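PDB 4HL7: nicotinate phosphoribosyltransferase from Vibrio cholerae, which probably catalyses the ATP-driven transfer of the phosphoribosyl group of 5-phosphoribose 1-diphosphate to nicotinate, giving nicotinate mononucleotide for NAD biosynthesis. Local coordinates for residues 273-286 with 301-314. Numbering follows the deposited sequence.
Sequences IDAFLNDFNRHLAN and WGDKMIAHYQQLGI
Leu-277 and His-308 bury the most surface here, and they meet as methyl on ring. Leu-277 CD2 sits over one face of the imidazole, 3.8 Å from its centroid, a CH-pi contact; Leu-312 CG lies on the opposite side, toward the rim. With CG of His-308 swung away from its own backbone N (chi1 -177°), the ring reaches across to the turn where helix 273-279 ends. There NE2 donates to Phe-280 O at 2.8 Å, the acceptor lying exactly in the ring plane and the N-H...O angle 161°. This bond fixes the rotation of the ring and satisfies a carbonyl at the centre of an inverse gamma turn, just before Asn-281 caps the next helix through its OD1.

Ile-273 continues the apolar seam: its CD1 lies 4.0 Å from SE of selenomethionine Met-305 and also touches Trp-301 CD1. The same selenium packs 3.8 Å from Leu-277 CD2 and makes an oblique Met-aromatic contact with Phe-276. Beyond the turn, Ala-285 CB presses tightly on Ile-314 CD1 (3.4 Å). One water links Asp-274 OD1 with Lys-304 NZ; a second joins Arg-282 NH2 and Asn-286 ND2 to Leu-312 O.

Helix 273-279 and the 301-311 part of helix 298-311 run nearly parallel, 18° apart. They belong to successive beta-alpha-beta crossovers, in keeping with the family's TIM-barrel-like fold, both packing against strand 290-293: Phe-276, Phe-280, Trp-301 and Met-305 all rest on Val-291, while Tyr-309 reaches Phe-321 on neighbouring strand 320-323.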
loop_
_atom_site.group_PDB
_atom_site.type_symbol
_atom_site.label_atom_id
_atom_site.label_comp_id
_atom_site.label_asym_id
_atom_site.label_seq_id
_atom_site.Cartn_x
_atom_site.Cartn_y
_atom_site.Cartn_z
ATOM N N ILE A 273 -5.479 -4.273 17.383
ATOM C CA ILE A 273 -6.933 -4.076 17.288
ATOM C C ILE A 273 -7.498 -3.501 18.590
ATOM O O ILE A 273 -8.344 -2.569 18.536
ATOM C CB ILE A 273 -7.662 -5.366 16.859
ATOM C CG1 ILE A 273 -9.158 -5.107 16.523
ATOM C CG2 ILE A 273 -7.527 -6.435 17.933
ATOM C CD1 ILE A 273 -9.409 -4.005 15.530
ATOM N N ASP A 274 -7.013 -3.937 19.746
ATOM C CA ASP A 274 -7.535 -3.314 20.990
ATOM C C ASP A 274 -7.222 -1.852 21.098
ATOM O O ASP A 274 -8.057 -1.089 21.575
ATOM C CB ASP A 274 -7.070 -4.027 22.266
ATOM C CG ASP A 274 -7.481 -5.485 22.281
ATOM O OD1 ASP A 274 -8.686 -5.773 22.216
ATOM O OD2 ASP A 274 -6.581 -6.341 22.244
ATOM N N ALA A 275 -6.001 -1.430 20.724
ATOM C CA ALA A 275 -5.665 0.027 20.740
ATOM C C ALA A 275 -6.526 0.786 19.774
ATOM O O ALA A 275 -6.969 1.902 20.066
ATOM C CB ALA A 275 -4.180 0.246 20.370
ATOM N N PHE A 276 -6.724 0.216 18.585
ATOM C CA PHE A 276 -7.582 0.855 17.587
ATOM C C PHE A 276 -9.009 1.003 18.124
ATOM O O PHE A 276 -9.586 2.097 18.082
ATOM C CB PHE A 276 -7.643 0.046 16.315
ATOM C CG PHE A 276 -8.480 0.718 15.262
ATOM C CD1 PHE A 276 -7.985 1.815 14.537
ATOM C CD2 PHE A 276 -9.767 0.336 15.097
ATOM C CE1 PHE A 276 -8.807 2.474 13.617
ATOM C CE2 PHE A 276 -10.599 0.972 14.178
ATOM C CZ PHE A 276 -10.114 2.035 13.431
ATOM N N LEU A 277 -9.556 -0.065 18.705
ATOM C CA LEU A 277 -10.955 0.041 19.209
ATOM C C LEU A 277 -11.072 1.066 20.307
ATOM O O LEU A 277 -12.079 1.748 20.394
ATOM C CB LEU A 277 -11.451 -1.335 19.694
ATOM C CG LEU A 277 -11.599 -2.332 18.513
ATOM C CD1 LEU A 277 -12.211 -3.622 19.039
ATOM C CD2 LEU A 277 -12.396 -1.794 17.334
ATOM N N ASN A 278 -10.044 1.200 21.140
ATOM C CA ASN A 278 -10.081 2.209 22.191
ATOM C C ASN A 278 -10.018 3.626 21.679
ATOM O O ASN A 278 -10.504 4.550 22.346
ATOM C CB ASN A 278 -8.953 2.024 23.212
ATOM C CG ASN A 278 -9.174 0.819 24.077
ATOM O OD1 ASN A 278 -10.308 0.303 24.161
ATOM N ND2 ASN A 278 -8.096 0.341 24.733
ATOM N N ASP A 279 -9.441 3.816 20.499
ATOM C CA ASP A 279 -9.381 5.171 19.919
ATOM C C ASP A 279 -10.572 5.511 19.030
ATOM O O ASP A 279 -10.905 6.688 18.841
ATOM C CB ASP A 279 -8.047 5.351 19.104
ATOM C CG ASP A 279 -6.817 5.509 20.017
ATOM O OD1 ASP A 279 -6.935 5.909 21.215
ATOM O OD2 ASP A 279 -5.725 5.206 19.547
ATOM N N PHE A 280 -11.206 4.489 18.488
ATOM C CA PHE A 280 -12.177 4.661 17.380
ATOM C C PHE A 280 -13.543 4.921 18.000
ATOM O O PHE A 280 -14.401 4.033 18.024
ATOM C CB PHE A 280 -12.158 3.403 16.504
ATOM C CG PHE A 280 -12.727 3.589 15.080
ATOM C CD1 PHE A 280 -12.345 4.659 14.256
ATOM C CD2 PHE A 280 -13.600 2.630 14.565
ATOM C CE1 PHE A 280 -12.874 4.786 12.975
ATOM C CE2 PHE A 280 -14.149 2.759 13.294
ATOM C CZ PHE A 280 -13.747 3.828 12.471
ATOM N N ASN A 281 -13.718 6.146 18.572
ATOM C CA ASN A 281 -14.934 6.451 19.295
ATOM C C ASN A 281 -16.152 6.679 18.359
ATOM O O ASN A 281 -16.089 6.565 17.131
ATOM C CB ASN A 281 -14.704 7.654 20.207
ATOM C CG ASN A 281 -14.281 8.873 19.449
ATOM O OD1 ASN A 281 -14.857 9.200 18.445
ATOM N ND2 ASN A 281 -13.259 9.575 19.964
ATOM N N ARG A 282 -17.287 6.978 18.962
ATOM C CA ARG A 282 -18.515 6.961 18.213
ATOM C C ARG A 282 -18.468 8.035 17.103
ATOM O O ARG A 282 -18.896 7.783 15.949
ATOM C CB ARG A 282 -19.728 7.180 19.177
ATOM C CG ARG A 282 -21.066 6.952 18.469
ATOM C CD ARG A 282 -22.301 6.932 19.400
ATOM N NE ARG A 282 -22.641 8.299 19.668
ATOM C CZ ARG A 282 -23.374 9.034 18.817
ATOM N NH1 ARG A 282 -23.614 10.315 19.095
ATOM N NH2 ARG A 282 -23.820 8.461 17.684
ATOM N N HIS A 283 -17.880 9.193 17.418
ATOM C CA HIS A 283 -17.828 10.280 16.425
ATOM C C HIS A 283 -16.926 9.883 15.253
ATOM O O HIS A 283 -17.338 10.026 14.095
ATOM C CB HIS A 283 -17.501 11.615 17.084
ATOM C CG HIS A 283 -18.576 12.095 18.107
ATOM N ND1 HIS A 283 -18.249 12.759 19.241
ATOM C CD2 HIS A 283 -19.943 11.872 18.174
ATOM C CE1 HIS A 283 -19.362 13.062 19.919
ATOM N NE2 HIS A 283 -20.409 12.498 19.280
ATOM N N LEU A 284 -15.803 9.211 15.526
ATOM C CA LEU A 284 -14.881 8.791 14.479
ATOM C C LEU A 284 -15.465 7.641 13.696
ATOM O O LEU A 284 -15.335 7.572 12.477
ATOM C CB LEU A 284 -13.527 8.388 15.069
ATOM C CG LEU A 284 -12.724 9.627 15.524
ATOM C CD1 LEU A 284 -11.519 9.194 16.354
ATOM C CD2 LEU A 284 -12.327 10.562 14.386
ATOM N N ALA A 285 -16.087 6.714 14.399
ATOM C CA ALA A 285 -16.695 5.494 13.714
ATOM C C ALA A 285 -17.847 5.858 12.791
ATOM O O ALA A 285 -18.072 5.174 11.785
ATOM C CB ALA A 285 -17.141 4.453 14.745
ATOM N N ASN A 286 -18.586 6.920 13.114
ATOM C CA ASN A 286 -19.625 7.405 12.227
ATOM C C ASN A 286 -19.065 8.200 11.062
ATOM O O ASN A 286 -19.503 8.046 9.949
ATOM C CB ASN A 286 -20.619 8.262 13.001
ATOM C CG ASN A 286 -21.735 7.403 13.628
ATOM O OD1 ASN A 286 -22.379 6.649 12.941
ATOM N ND2 ASN A 286 -21.933 7.521 14.938
ATOM N N TRP A 301 -11.196 -10.495 13.096
ATOM C CA TRP A 301 -11.105 -9.026 12.909
ATOM C C TRP A 301 -12.461 -8.460 12.545
ATOM O O TRP A 301 -12.944 -7.478 13.160
ATOM C CB TRP A 301 -10.111 -8.719 11.786
ATOM C CG TRP A 301 -10.017 -7.235 11.424
ATOM C CD1 TRP A 301 -9.209 -6.218 12.026
ATOM C CD2 TRP A 301 -10.727 -6.607 10.372
ATOM N NE1 TRP A 301 -9.447 -5.002 11.386
ATOM C CE2 TRP A 301 -10.323 -5.196 10.354
ATOM C CE3 TRP A 301 -11.629 -7.069 9.402
ATOM C CZ2 TRP A 301 -10.846 -4.310 9.448
ATOM C CZ3 TRP A 301 -12.150 -6.166 8.487
ATOM C CH2 TRP A 301 -11.779 -4.797 8.526
ATOM N N GLY A 302 -13.073 -9.037 11.519
ATOM C CA GLY A 302 -14.317 -8.450 10.989
ATOM C C GLY A 302 -15.391 -8.611 12.055
ATOM O O GLY A 302 -16.230 -7.710 12.246
ATOM N N ASP A 303 -15.383 -9.762 12.770
ATOM C CA ASP A 303 -16.434 -9.979 13.803
ATOM C C ASP A 303 -16.265 -8.930 14.896
ATOM O O ASP A 303 -17.254 -8.387 15.430
ATOM C CB ASP A 303 -16.357 -11.398 14.415
ATOM C CG ASP A 303 -16.959 -12.442 13.524
ATOM O OD1 ASP A 303 -17.758 -12.102 12.636
ATOM O OD2 ASP A 303 -16.618 -13.634 13.711
ATOM N N LYS A 304 -15.007 -8.654 15.266
ATOM C CA LYS A 304 -14.730 -7.660 16.315
ATOM C C LYS A 304 -15.171 -6.250 15.891
ATOM O O LYS A 304 -15.702 -5.491 16.681
ATOM C CB LYS A 304 -13.229 -7.620 16.665
ATOM C CG LYS A 304 -12.811 -8.728 17.601
ATOM C CD LYS A 304 -11.356 -8.563 18.005
ATOM C CE LYS A 304 -10.942 -9.800 18.779
ATOM N NZ LYS A 304 -9.663 -9.581 19.478
HETATM N N MSE A 305 -14.899 -5.908 14.644
HETATM C CA MSE A 305 -15.283 -4.578 14.107
HETATM C C MSE A 305 -16.793 -4.449 14.069
HETATM O O MSE A 305 -17.327 -3.432 14.418
HETATM C CB MSE A 305 -14.734 -4.397 12.696
HETATM C CG MSE A 305 -13.215 -4.220 12.690
HETATM SE SE MSE A 305 -12.651 -2.558 13.633
HETATM C CE MSE A 305 -14.188 -1.365 13.246
ATOM N N ILE A 306 -17.473 -5.481 13.582
ATOM C CA ILE A 306 -18.953 -5.497 13.593
ATOM C C ILE A 306 -19.471 -5.292 15.012
ATOM O O ILE A 306 -20.352 -4.443 15.212
ATOM C CB ILE A 306 -19.524 -6.769 12.945
ATOM C CG1 ILE A 306 -19.354 -6.674 11.407
ATOM C CG2 ILE A 306 -21.010 -6.965 13.292
ATOM C CD1 ILE A 306 -19.580 -7.982 10.681
ATOM N N ALA A 307 -18.957 -6.048 15.988
ATOM C CA ALA A 307 -19.402 -5.891 17.403
ATOM C C ALA A 307 -19.159 -4.455 17.934
ATOM O O ALA A 307 -19.919 -3.904 18.766
ATOM C CB ALA A 307 -18.706 -6.905 18.294
ATOM N N HIS A 308 -18.051 -3.857 17.496
ATOM C CA HIS A 308 -17.736 -2.495 17.906
ATOM C C HIS A 308 -18.745 -1.502 17.366
ATOM O O HIS A 308 -19.263 -0.651 18.116
ATOM C CB HIS A 308 -16.314 -2.144 17.464
ATOM C CG HIS A 308 -15.872 -0.777 17.916
ATOM N ND1 HIS A 308 -15.510 -0.523 19.178
ATOM C CD2 HIS A 308 -15.632 0.398 17.189
ATOM C CE1 HIS A 308 -15.116 0.771 19.278
ATOM N NE2 HIS A 308 -15.202 1.323 18.063
ATOM N N TYR A 309 -19.039 -1.591 16.049
ATOM C CA TYR A 309 -20.068 -0.744 15.464
ATOM C C TYR A 309 -21.405 -0.873 16.247
ATOM O O TYR A 309 -22.042 0.146 16.606
ATOM C CB TYR A 309 -20.281 -1.110 14.031
ATOM C CG TYR A 309 -19.149 -0.548 13.118
ATOM C CD1 TYR A 309 -18.714 0.810 13.215
ATOM C CD2 TYR A 309 -18.647 -1.328 12.062
ATOM C CE1 TYR A 309 -17.778 1.317 12.304
ATOM C CE2 TYR A 309 -17.679 -0.826 11.192
ATOM C CZ TYR A 309 -17.253 0.472 11.328
ATOM O OH TYR A 309 -16.323 0.938 10.428
ATOM N N GLN A 310 -21.797 -2.125 16.494
ATOM C CA GLN A 310 -23.084 -2.416 17.154
ATOM C C GLN A 310 -23.111 -1.847 18.573
ATOM O O GLN A 310 -24.145 -1.322 18.970
ATOM C CB GLN A 310 -23.375 -3.911 17.117
ATOM C CG GLN A 310 -23.575 -4.444 15.707
ATOM C CD GLN A 310 -23.715 -5.935 15.669
ATOM O OE1 GLN A 310 -23.077 -6.669 16.449
ATOM N NE2 GLN A 310 -24.522 -6.404 14.769
ATOM N N GLN A 311 -21.992 -1.913 19.313
ATOM C CA GLN A 311 -21.903 -1.377 20.661
ATOM C C GLN A 311 -22.089 0.151 20.621
ATOM O O GLN A 311 -22.633 0.760 21.540
ATOM C CB GLN A 311 -20.540 -1.736 21.309
ATOM C CG GLN A 311 -20.315 -1.070 22.682
ATOM N N LEU A 312 -21.651 0.743 19.530
ATOM C CA LEU A 312 -21.726 2.204 19.345
ATOM C C LEU A 312 -23.056 2.629 18.634
ATOM O O LEU A 312 -23.259 3.820 18.374
ATOM C CB LEU A 312 -20.517 2.685 18.530
ATOM C CG LEU A 312 -19.141 2.585 19.186
ATOM C CD1 LEU A 312 -18.125 3.168 18.239
ATOM C CD2 LEU A 312 -19.124 3.337 20.512
ATOM N N GLY A 313 -23.931 1.671 18.337
ATOM C CA GLY A 313 -25.244 1.945 17.722
ATOM C C GLY A 313 -25.149 2.274 16.246
ATOM O O GLY A 313 -26.056 2.814 15.690
ATOM N N ILE A 314 -24.056 1.866 15.610
ATOM C CA ILE A 314 -23.832 2.076 14.161
ATOM C C ILE A 314 -24.203 0.810 13.408
ATOM O O ILE A 314 -23.936 -0.282 13.848
ATOM C CB ILE A 314 -22.332 2.436 13.930
ATOM C CG1 ILE A 314 -21.999 3.722 14.704
ATOM C CG2 ILE A 314 -21.982 2.525 12.438
ATOM C CD1 ILE A 314 -20.533 4.087 14.692
HETATM O O HOH W 1 -10.113 -7.493 20.884
HETATM O O HOH W 2 -23.934 5.936 16.660
HETATM O O HOH W 3 -16.455 3.703 10.334
#